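Local coordinates for protein carbohydrate kinase, FGGY (Rhodospirillum rubrum, PDB 3IFR) that probably phosphorylates D-xylulose at the expense of ATP, as a xylulose kinase of the FGGY carbohydrate kinase family, at residues Q54-A59 / N168-G173; S163-N168 / R175-N180; A325-L330 / H374-L379. All blocks are in the same frame, centred on the assembly; numbering follows the deposited sequence.

The first segment met from the N terminus lies on helix 52-70, and contact 1 joins it to the end of helix 163-172, closing a long excursion of 108 residues. Contact 2 starts on the first turns of that same helix and closes a tight turn of six residues, tying it to strand 177-178 and the start of helix 179-185. The centres of contact 1 and contact 2 are about 11 Å apart; the two cross along the chain, share Asn168 and touch where Trp55 packs on Ser163 and Ile167. Contact 3 lies wholly later, closing a separate loop of 43 residues between helices 322-332 and 372-397 of the C-terminal FGGY domain. The centres of contact 1 and contact 3 are about 46 Å apart.

Contact 1 of 3, residues Q54-A59 / N168-G173; sequences QWWDNA and NMLLTG
Trp56 of helix 52-70 reaches over to Leu170 and Leu171 near the end of helix 163-172, and these three side chains make the whole contact between 54-59 and 168-173. The backbones stay well apart: the nearest alpha carbons, Trp56 CA and Leu170 CA, are separated by 8.1 Å, so the indole has to bridge the gap. It can do so because Trp56 CG stands opposite its own backbone N (chi1 176°), which extends the ring system away from its helix.

Followed outward, Trp56 CB already touches Leu170 CD2, at 3.9 Å. The next step brings that methyl onto the ring: Trp56 CG and CD2 are each 3.6 Å from Leu170 CD2. The carbon sits 3.8 Å from the centroid of the five-membered ring, 26° off its normal, the geometry of a CH-pi contact over one face. Farther along, Trp56 CE3 remains within van der Waals range of Leu170 CD2, while CZ3 passes to Leu170 CB at 3.8 Å. At the far end of the six-membered ring the partner changes. Trp56 CZ3 meets Leu171 CD2 at 3.8 Å and CH2 meets the same methyl at 3.9 Å, at the ring edge and in its plane. One leucine therefore covers a face and the next one closes an edge.

Trp56 also packs on Ile167, one turn earlier on helix 163-172, and Leu171 on Val82 of strand 77-84, so that Leu171 links the indole to the central sheet. Every atom meeting across the two segments is carbon. The association therefore probably rests on dispersion, a weak CH-pi term and the removal of apolar surface from water, with shape rather than polar direction likely to set the orientation.

Contact 2 of 3, residues S163-N168 / R175-N180; sequences SYDYIN and RVVDRN
Asp178 OD2 accepts the hydroxyl of Tyr164, with Tyr164 OH 2.6 Å from Asp178 OD2, the shorter of the two hydrogen bonds between 163-168 and 175-180. The hydroxyl comes in on the anti side of the carboxylate, close to its plane, while ring and carboxylate are turned 57° against each other. Tyr164 CG lies in the crowded position between its backbone N and carbonyl carbon (chi1 58°), and the phenol thereby reaches the acid. Asp178 also lies at the ring edge, near its plane, with Tyr164 CE1 3.5 Å from Asp178 CB.

A second bond runs the other way. Asp178 N donates to Asp165 OD1 over 2.9 Å, nearly straight at 170°, although the N-H arrives from above the carboxylate plane. The same side chain crosses that of Val177 at a slant, Asp165 OD2 being 3.4 Å from Val177 CG1. Beyond the two segments, Asp165 OD2 takes the backbone N of Gly162, so each carboxylate oxygen of this buried acid has a backbone donor.

Asp178 has its other oxygen engaged as well: Asn180 N donates to Asp178 OD1 over 3.0 Å, from almost directly above the carboxylate. The Asp178 side chain is thus held at both oxygens, by the phenol on one and a backbone amide on the other. Strand 177-178 pairs in parallel with strand 213-214, through Val177 to Pro212 and His214, and Tyr164 and Asp178 both pack on Ala244. The bond to Asn180 N is that of an N-cap, here at the start of helix 179-185, with the capping residue itself fixed by the preceding helix.

Contact 3 of 3, residues A325-L330 / H374-L379; sequences AQLDAL and HLWRAL
Two helices of the FGGY C-terminal domain, 322-332 and 372-397, meet through a single buried indole held at both face and edge. Leu327 CB lies over the five-membered ring of Trp376, 3.4 Å from its centroid and 4° off the normal, an almost vertical CH-pi contact. Farther along the leucine, Leu327 CD1 covers the six-membered ring, 3.8 Å from Trp376 CE3. The backbone takes part too, since Leu327 O is 3.2 Å from Trp376 CD1.

At the edge, Trp376 NE1 donates to Asp328 OD1 over 2.8 Å, with an N-H...O angle of 168°. Asp328 starts out pointing away from 374-379, and only its carboxylate end comes back to the indole, the two planes being 49° apart. The acceptor lies in the indole plane and is met nearly in line with its C-O bond. The edge bond probably limits rotation of the ring and satisfies its one polar atom, while Leu327 covers a face.

Helix 305-315 adds Leu308, Leu311 and Ala312 against Trp376, and His324 meets the indole edge-to-face. The tryptophan of helix 372-397 thus sits where helices 305-315 and 322-332 converge on it.

Contact 1 of 3, residues Q54-A59 / N168-G173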
loop_
_atom_site.group_PDB
_atom_site.type_symbol
_atom_site.label_atom_id
_atom_site.label_comp_id
_atom_site.label_asym_id
_atom_site.label_seq_id
_atom_site.Cartn_x
_atom_site.Cartn_y
_atom_site.Cartn_z
ATOM N N GLN A 54 10.475 -17.213 8.929
ATOM C CA GLN A 54 9.129 -17.178 9.494
ATOM C C GLN A 54 8.021 -16.960 8.407
ATOM O O GLN A 54 6.936 -17.587 8.472
ATOM C CB GLN A 54 9.056 -16.145 10.601
ATOM C CG GLN A 54 7.875 -16.322 11.553
ATOM C CD GLN A 54 7.662 -15.081 12.369
ATOM O OE1 GLN A 54 7.957 -13.980 11.905
ATOM N NE2 GLN A 54 7.198 -15.237 13.602
ATOM N N TRP A 55 8.287 -16.102 7.415
ATOM C CA TRP A 55 7.336 -15.986 6.309
ATOM C C TRP A 55 7.066 -17.405 5.765
ATOM O O TRP A 55 5.918 -17.820 5.609
ATOM C CB TRP A 55 7.806 -15.074 5.167
ATOM C CG TRP A 55 8.173 -13.657 5.520
ATOM C CD1 TRP A 55 7.679 -12.892 6.545
ATOM C CD2 TRP A 55 9.107 -12.820 4.809
ATOM N NE1 TRP A 55 8.290 -11.651 6.542
ATOM C CE2 TRP A 55 9.148 -11.585 5.471
ATOM C CE3 TRP A 55 9.914 -13.018 3.677
ATOM C CZ2 TRP A 55 9.958 -10.541 5.035
ATOM C CZ3 TRP A 55 10.710 -11.995 3.251
ATOM C CH2 TRP A 55 10.727 -10.764 3.920
ATOM N N TRP A 56 8.128 -18.148 5.511
ATOM C CA TRP A 56 8.019 -19.437 4.824
ATOM C C TRP A 56 7.321 -20.446 5.692
ATOM O O TRP A 56 6.486 -21.216 5.235
ATOM C CB TRP A 56 9.404 -19.961 4.434
ATOM C CG TRP A 56 9.351 -21.303 3.812
ATOM C CD1 TRP A 56 9.953 -22.429 4.274
ATOM C CD2 TRP A 56 8.599 -21.701 2.648
ATOM N NE1 TRP A 56 9.670 -23.491 3.452
ATOM C CE2 TRP A 56 8.837 -23.080 2.449
ATOM C CE3 TRP A 56 7.759 -21.027 1.747
ATOM C CZ2 TRP A 56 8.288 -23.804 1.377
ATOM C CZ3 TRP A 56 7.209 -21.757 0.672
ATOM C CH2 TRP A 56 7.489 -23.137 0.501
ATOM N N ASP A 57 7.673 -20.441 6.970
ATOM C CA ASP A 57 6.975 -21.279 7.925
ATOM C C ASP A 57 5.529 -20.899 8.091
ATOM O O ASP A 57 4.667 -21.767 8.104
ATOM C CB ASP A 57 7.662 -21.266 9.271
ATOM C CG ASP A 57 7.917 -22.644 9.741
ATOM O OD1 ASP A 57 7.227 -23.060 10.700
ATOM O OD2 ASP A 57 8.761 -23.315 9.069
ATOM N N ASN A 58 5.266 -19.604 8.259
ATOM C CA ASN A 58 3.883 -19.095 8.203
ATOM C C ASN A 58 3.188 -19.579 6.923
ATOM O O ASN A 58 2.106 -20.164 6.988
ATOM C CB ASN A 58 3.839 -17.572 8.270
ATOM C CG ASN A 58 3.937 -17.003 9.697
ATOM O OD1 ASN A 58 3.790 -15.788 9.874
ATOM N ND2 ASN A 58 4.180 -17.839 10.690
ATOM N N ALA A 59 3.833 -19.420 5.764
ATOM C CA ALA A 59 3.153 -19.790 4.503
ATOM C C ALA A 59 2.801 -21.288 4.413
ATOM O O ALA A 59 1.729 -21.638 3.987
ATOM C CB ALA A 59 3.970 -19.353 3.278
ATOM N N ASN A 168 7.858 -17.007 -3.559
ATOM C CA ASN A 168 7.768 -17.590 -4.914
ATOM C C ASN A 168 8.982 -18.464 -5.354
ATOM O O ASN A 168 8.823 -19.550 -5.953
ATOM C CB ASN A 168 7.543 -16.495 -5.946
ATOM C CG ASN A 168 6.117 -16.024 -5.995
ATOM O OD1 ASN A 168 5.169 -16.810 -5.767
ATOM N ND2 ASN A 168 5.932 -14.720 -6.329
HETATM N N MSE A 169 10.193 -17.994 -5.077
HETATM C CA MSE A 169 11.374 -18.829 -5.361
HETATM C C MSE A 169 11.276 -20.167 -4.632
HETATM O O MSE A 169 11.377 -21.199 -5.258
HETATM C CB MSE A 169 12.678 -18.129 -4.993
HETATM C CG MSE A 169 12.748 -16.771 -5.596
HETATM SE SE MSE A 169 14.433 -15.854 -5.159
HETATM C CE MSE A 169 14.226 -14.138 -6.197
ATOM N N LEU A 170 11.030 -20.139 -3.323
ATOM C CA LEU A 170 10.832 -21.356 -2.566
ATOM C C LEU A 170 9.730 -22.271 -3.147
ATOM O O LEU A 170 9.799 -23.484 -2.967
ATOM C CB LEU A 170 10.501 -21.002 -1.109
ATOM C CG LEU A 170 11.695 -20.999 -0.148
ATOM C CD1 LEU A 170 12.937 -20.555 -0.853
ATOM C CD2 LEU A 170 11.448 -20.136 1.105
ATOM N N LEU A 171 8.702 -21.694 -3.793
ATOM C CA LEU A 171 7.569 -22.476 -4.360
ATOM C C LEU A 171 7.864 -23.156 -5.703
ATOM O O LEU A 171 7.434 -24.291 -5.940
ATOM C CB LEU A 171 6.303 -21.616 -4.560
ATOM C CG LEU A 171 5.664 -21.082 -3.303
ATOM C CD1 LEU A 171 4.602 -20.040 -3.582
ATOM C CD2 LEU A 171 5.097 -22.244 -2.505
ATOM N N THR A 172 8.600 -22.452 -6.555
ATOM C CA THR A 172 8.723 -22.801 -7.975
ATOM C C THR A 172 10.159 -23.117 -8.394
ATOM O O THR A 172 10.382 -23.711 -9.429
ATOM C CB THR A 172 8.249 -21.613 -8.846
ATOM O OG1 THR A 172 9.086 -20.474 -8.585
ATOM C CG2 THR A 172 6.821 -21.237 -8.478
ATOM N N GLY A 173 11.131 -22.693 -7.601
ATOM C CA GLY A 173 12.515 -22.751 -8.003
ATOM C C GLY A 173 12.858 -21.767 -9.108
ATOM O O GLY A 173 13.951 -21.782 -9.655
#

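Contact 2 of 3, residues S163-N168 / R175-N180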
loop_
_atom_site.group_PDB
_atom_site.type_symbol
_atom_site.label_atom_id
_atom_site.label_comp_id
_atom_site.label_asym_id
_atom_site.label_seq_id
_atom_site.Cartn_x
_atom_site.Cartn_y
_atom_site.Cartn_z
ATOM N N SER A 163 9.941 -9.702 -0.328
ATOM C CA SER A 163 9.433 -10.752 0.536
ATOM C C SER A 163 8.689 -11.792 -0.265
ATOM O O SER A 163 9.040 -12.949 -0.231
ATOM C CB SER A 163 8.492 -10.181 1.576
ATOM O OG SER A 163 7.484 -9.449 0.903
ATOM N N TYR A 164 7.666 -11.378 -0.993
ATOM C CA TYR A 164 6.881 -12.335 -1.766
ATOM C C TYR A 164 7.733 -12.918 -2.927
ATOM O O TYR A 164 7.525 -14.080 -3.340
ATOM C CB TYR A 164 5.463 -11.763 -2.175
ATOM C CG TYR A 164 5.475 -10.462 -2.993
ATOM C CD1 TYR A 164 5.714 -10.477 -4.391
ATOM C CD2 TYR A 164 5.294 -9.227 -2.377
ATOM C CE1 TYR A 164 5.765 -9.276 -5.135
ATOM C CE2 TYR A 164 5.322 -8.048 -3.090
ATOM C CZ TYR A 164 5.562 -8.064 -4.467
ATOM O OH TYR A 164 5.598 -6.872 -5.164
ATOM N N ASP A 165 8.718 -12.162 -3.434
ATOM C CA ASP A 165 9.615 -12.781 -4.440
ATOM C C ASP A 165 10.339 -14.001 -3.832
ATOM O O ASP A 165 10.535 -15.054 -4.463
ATOM C CB ASP A 165 10.681 -11.808 -4.923
ATOM C CG ASP A 165 10.110 -10.522 -5.502
ATOM O OD1 ASP A 165 9.166 -10.582 -6.318
ATOM O OD2 ASP A 165 10.663 -9.433 -5.173
ATOM N N TYR A 166 10.746 -13.860 -2.571
ATOM C CA TYR A 166 11.470 -14.937 -1.958
ATOM C C TYR A 166 10.590 -16.195 -1.802
ATOM O O TYR A 166 10.999 -17.302 -2.133
ATOM C CB TYR A 166 12.070 -14.469 -0.633
ATOM C CG TYR A 166 12.703 -15.573 0.151
ATOM C CD1 TYR A 166 13.810 -16.234 -0.351
ATOM C CD2 TYR A 166 12.182 -15.970 1.373
ATOM C CE1 TYR A 166 14.400 -17.262 0.368
ATOM C CE2 TYR A 166 12.746 -16.988 2.101
ATOM C CZ TYR A 166 13.874 -17.621 1.607
ATOM O OH TYR A 166 14.483 -18.637 2.301
ATOM N N ILE A 167 9.366 -16.011 -1.332
ATOM C CA ILE A 167 8.434 -17.104 -1.175
ATOM C C ILE A 167 8.197 -17.777 -2.514
ATOM O O ILE A 167 8.335 -18.992 -2.618
ATOM C CB ILE A 167 7.117 -16.575 -0.557
ATOM C CG1 ILE A 167 7.422 -15.902 0.790
ATOM C CG2 ILE A 167 6.088 -17.699 -0.394
ATOM C CD1 ILE A 167 7.952 -16.894 1.863
ATOM N N ASN A 168 7.858 -17.007 -3.559
ATOM C CA ASN A 168 7.768 -17.590 -4.914
ATOM C C ASN A 168 8.982 -18.464 -5.354
ATOM O O ASN A 168 8.823 -19.550 -5.953
ATOM C CB ASN A 168 7.543 -16.495 -5.946
ATOM C CG ASN A 168 6.117 -16.024 -5.995
ATOM O OD1 ASN A 168 5.169 -16.810 -5.767
ATOM N ND2 ASN A 168 5.932 -14.720 -6.329
ATOM N N ARG A 175 13.766 -17.946 -10.530
ATOM C CA ARG A 175 14.437 -16.812 -9.930
ATOM C C ARG A 175 14.009 -15.515 -10.613
ATOM O O ARG A 175 14.549 -15.170 -11.643
ATOM C CB ARG A 175 15.939 -17.002 -10.038
ATOM C CG ARG A 175 16.775 -16.175 -9.076
ATOM C CD ARG A 175 18.249 -16.221 -9.522
ATOM N NE ARG A 175 19.069 -15.227 -8.855
ATOM C CZ ARG A 175 19.587 -14.182 -9.467
ATOM N NH1 ARG A 175 19.360 -14.003 -10.752
ATOM N NH2 ARG A 175 20.331 -13.329 -8.803
ATOM N N VAL A 176 13.011 -14.816 -10.065
ATOM C CA VAL A 176 12.567 -13.548 -10.638
ATOM C C VAL A 176 12.150 -12.591 -9.545
ATOM O O VAL A 176 11.977 -12.996 -8.407
ATOM C CB VAL A 176 11.377 -13.709 -11.629
ATOM C CG1 VAL A 176 11.717 -14.711 -12.766
ATOM C CG2 VAL A 176 10.051 -14.044 -10.889
ATOM N N VAL A 177 11.983 -11.316 -9.882
ATOM C CA VAL A 177 11.245 -10.422 -9.003
ATOM C C VAL A 177 10.072 -9.738 -9.722
ATOM O O VAL A 177 10.112 -9.540 -10.934
ATOM C CB VAL A 177 12.166 -9.369 -8.378
ATOM C CG1 VAL A 177 13.106 -10.051 -7.444
ATOM C CG2 VAL A 177 12.911 -8.604 -9.454
ATOM N N ASP A 178 9.022 -9.405 -8.971
ATOM C CA ASP A 178 7.937 -8.558 -9.447
ATOM C C ASP A 178 8.544 -7.273 -10.044
ATOM O O ASP A 178 9.460 -6.651 -9.428
ATOM C CB ASP A 178 7.057 -8.210 -8.243
ATOM C CG ASP A 178 5.782 -7.477 -8.599
ATOM O OD1 ASP A 178 5.514 -7.201 -9.786
ATOM O OD2 ASP A 178 5.031 -7.164 -7.641
ATOM N N ARG A 179 8.070 -6.911 -11.240
ATOM C CA ARG A 179 8.291 -5.586 -11.807
ATOM C C ARG A 179 8.132 -4.524 -10.720
ATOM O O ARG A 179 8.865 -3.555 -10.664
ATOM C CB ARG A 179 7.220 -5.271 -12.894
ATOM C CG ARG A 179 7.358 -5.987 -14.264
ATOM C CD ARG A 179 6.378 -5.394 -15.356
ATOM N NE ARG A 179 4.960 -5.424 -14.923
ATOM C CZ ARG A 179 3.908 -5.033 -15.658
ATOM N NH1 ARG A 179 2.688 -5.116 -15.158
ATOM N NH2 ARG A 179 4.062 -4.590 -16.895
ATOM N N ASN A 180 7.109 -4.668 -9.889
ATOM C CA ASN A 180 6.793 -3.588 -8.977
ATOM C C ASN A 180 7.803 -3.491 -7.818
ATOM O O ASN A 180 8.103 -2.403 -7.329
ATOM C CB ASN A 180 5.362 -3.749 -8.466
ATOM C CG ASN A 180 4.328 -3.004 -9.330
ATOM O OD1 ASN A 180 4.570 -1.875 -9.800
ATOM N ND2 ASN A 180 3.162 -3.623 -9.506
#

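Contact 3 of 3, residues A325-L330 / H374-L379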
loop_
_atom_site.group_PDB
_atom_site.type_symbol
_atom_site.label_atom_id
_atom_site.label_comp_id
_atom_site.label_asym_id
_atom_site.label_seq_id
_atom_site.Cartn_x
_atom_site.Cartn_y
_atom_site.Cartn_z
ATOM N N ALA A 325 -17.423 7.117 18.178
ATOM C CA ALA A 325 -18.856 7.262 18.013
ATOM C C ALA A 325 -19.325 8.560 18.700
ATOM O O ALA A 325 -20.085 9.362 18.133
ATOM C CB ALA A 325 -19.587 6.055 18.567
ATOM N N GLN A 326 -18.860 8.776 19.925
ATOM C CA GLN A 326 -19.353 9.916 20.696
ATOM C C GLN A 326 -18.982 11.250 20.059
ATOM O O GLN A 326 -19.843 12.116 19.894
ATOM C CB GLN A 326 -18.882 9.841 22.150
ATOM C CG GLN A 326 -19.598 8.754 22.973
ATOM C CD GLN A 326 -19.310 8.897 24.462
ATOM O OE1 GLN A 326 -19.031 10.005 24.936
ATOM N NE2 GLN A 326 -19.356 7.774 25.208
ATOM N N LEU A 327 -17.709 11.393 19.676
ATOM C CA LEU A 327 -17.234 12.570 18.922
ATOM C C LEU A 327 -17.846 12.751 17.541
ATOM O O LEU A 327 -18.034 13.893 17.099
ATOM C CB LEU A 327 -15.722 12.581 18.809
ATOM C CG LEU A 327 -15.111 12.666 20.198
ATOM C CD1 LEU A 327 -13.670 12.163 20.180
ATOM C CD2 LEU A 327 -15.264 14.120 20.724
ATOM N N ASP A 328 -18.172 11.643 16.874
ATOM C CA ASP A 328 -18.794 11.708 15.552
ATOM C C ASP A 328 -20.121 12.385 15.713
ATOM O O ASP A 328 -20.473 13.298 14.949
ATOM C CB ASP A 328 -18.978 10.315 14.945
ATOM C CG ASP A 328 -17.774 9.875 14.093
ATOM O OD1 ASP A 328 -16.759 10.606 14.104
ATOM O OD2 ASP A 328 -17.844 8.805 13.424
ATOM N N ALA A 329 -20.846 11.961 16.747
ATOM C CA ALA A 329 -22.151 12.530 17.059
ATOM C C ALA A 329 -22.053 14.022 17.342
ATOM O O ALA A 329 -22.895 14.802 16.906
ATOM C CB ALA A 329 -22.782 11.804 18.260
ATOM N N LEU A 330 -21.042 14.428 18.101
ATOM C CA LEU A 330 -20.929 15.847 18.411
ATOM C C LEU A 330 -20.687 16.604 17.119
ATOM O O LEU A 330 -21.327 17.615 16.886
ATOM C CB LEU A 330 -19.793 16.113 19.389
ATOM C CG LEU A 330 -20.058 16.204 20.896
ATOM C CD1 LEU A 330 -21.526 16.454 21.253
ATOM C CD2 LEU A 330 -19.583 14.973 21.539
ATOM N N HIS A 374 -16.442 20.744 17.280
ATOM C CA HIS A 374 -15.732 21.546 16.303
ATOM C C HIS A 374 -14.321 21.024 16.100
ATOM O O HIS A 374 -13.849 20.942 14.965
ATOM C CB HIS A 374 -15.614 22.981 16.777
ATOM C CG HIS A 374 -16.885 23.751 16.719
ATOM N ND1 HIS A 374 -17.831 23.683 17.721
ATOM C CD2 HIS A 374 -17.340 24.642 15.818
ATOM C CE1 HIS A 374 -18.831 24.494 17.418
ATOM N NE2 HIS A 374 -18.565 25.088 16.275
ATOM N N LEU A 375 -13.630 20.691 17.190
ATOM C CA LEU A 375 -12.263 20.202 17.056
ATOM C C LEU A 375 -12.220 18.901 16.266
ATOM O O LEU A 375 -11.402 18.742 15.354
ATOM C CB LEU A 375 -11.554 20.005 18.417
ATOM C CG LEU A 375 -10.880 21.196 19.126
ATOM C CD1 LEU A 375 -9.556 20.793 19.788
ATOM C CD2 LEU A 375 -10.611 22.287 18.180
ATOM N N TRP A 376 -13.071 17.961 16.661
ATOM C CA TRP A 376 -13.187 16.692 15.967
ATOM C C TRP A 376 -13.523 16.901 14.479
ATOM O O TRP A 376 -12.918 16.288 13.582
ATOM C CB TRP A 376 -14.275 15.856 16.620
ATOM C CG TRP A 376 -14.332 14.452 16.126
ATOM C CD1 TRP A 376 -15.342 13.886 15.431
ATOM C CD2 TRP A 376 -13.336 13.432 16.301
ATOM N NE1 TRP A 376 -15.057 12.571 15.166
ATOM C CE2 TRP A 376 -13.827 12.265 15.688
ATOM C CE3 TRP A 376 -12.072 13.393 16.905
ATOM C CZ2 TRP A 376 -13.095 11.072 15.645
ATOM C CZ3 TRP A 376 -11.351 12.209 16.872
ATOM C CH2 TRP A 376 -11.869 11.061 16.257
ATOM N N ARG A 377 -14.475 17.787 14.237
ATOM C CA ARG A 377 -14.927 18.049 12.885
ATOM C C ARG A 377 -13.823 18.618 12.024
ATOM O O ARG A 377 -13.582 18.160 10.909
ATOM C CB ARG A 377 -16.109 19.010 12.884
ATOM C CG ARG A 377 -16.537 19.357 11.463
ATOM C CD ARG A 377 -18.000 19.642 11.387
ATOM N NE ARG A 377 -18.429 19.564 10.005
ATOM C CZ ARG A 377 -19.428 18.806 9.563
ATOM N NH1 ARG A 377 -20.128 18.041 10.404
ATOM N NH2 ARG A 377 -19.719 18.823 8.271
ATOM N N ALA A 378 -13.131 19.607 12.579
ATOM C CA ALA A 378 -12.067 20.279 11.873
ATOM C C ALA A 378 -11.043 19.242 11.461
ATOM O O ALA A 378 -10.523 19.302 10.360
ATOM C CB ALA A 378 -11.426 21.328 12.753
ATOM N N LEU A 379 -10.757 18.287 12.338
ATOM C CA LEU A 379 -9.782 17.248 11.987
ATOM C C LEU A 379 -10.352 16.370 10.891
ATOM O O LEU A 379 -9.636 16.023 9.943
ATOM C CB LEU A 379 -9.365 16.370 13.175
ATOM C CG LEU A 379 -8.382 15.285 12.684
ATOM C CD1 LEU A 379 -7.235 15.921 11.906
ATOM C CD2 LEU A 379 -7.830 14.325 13.770
#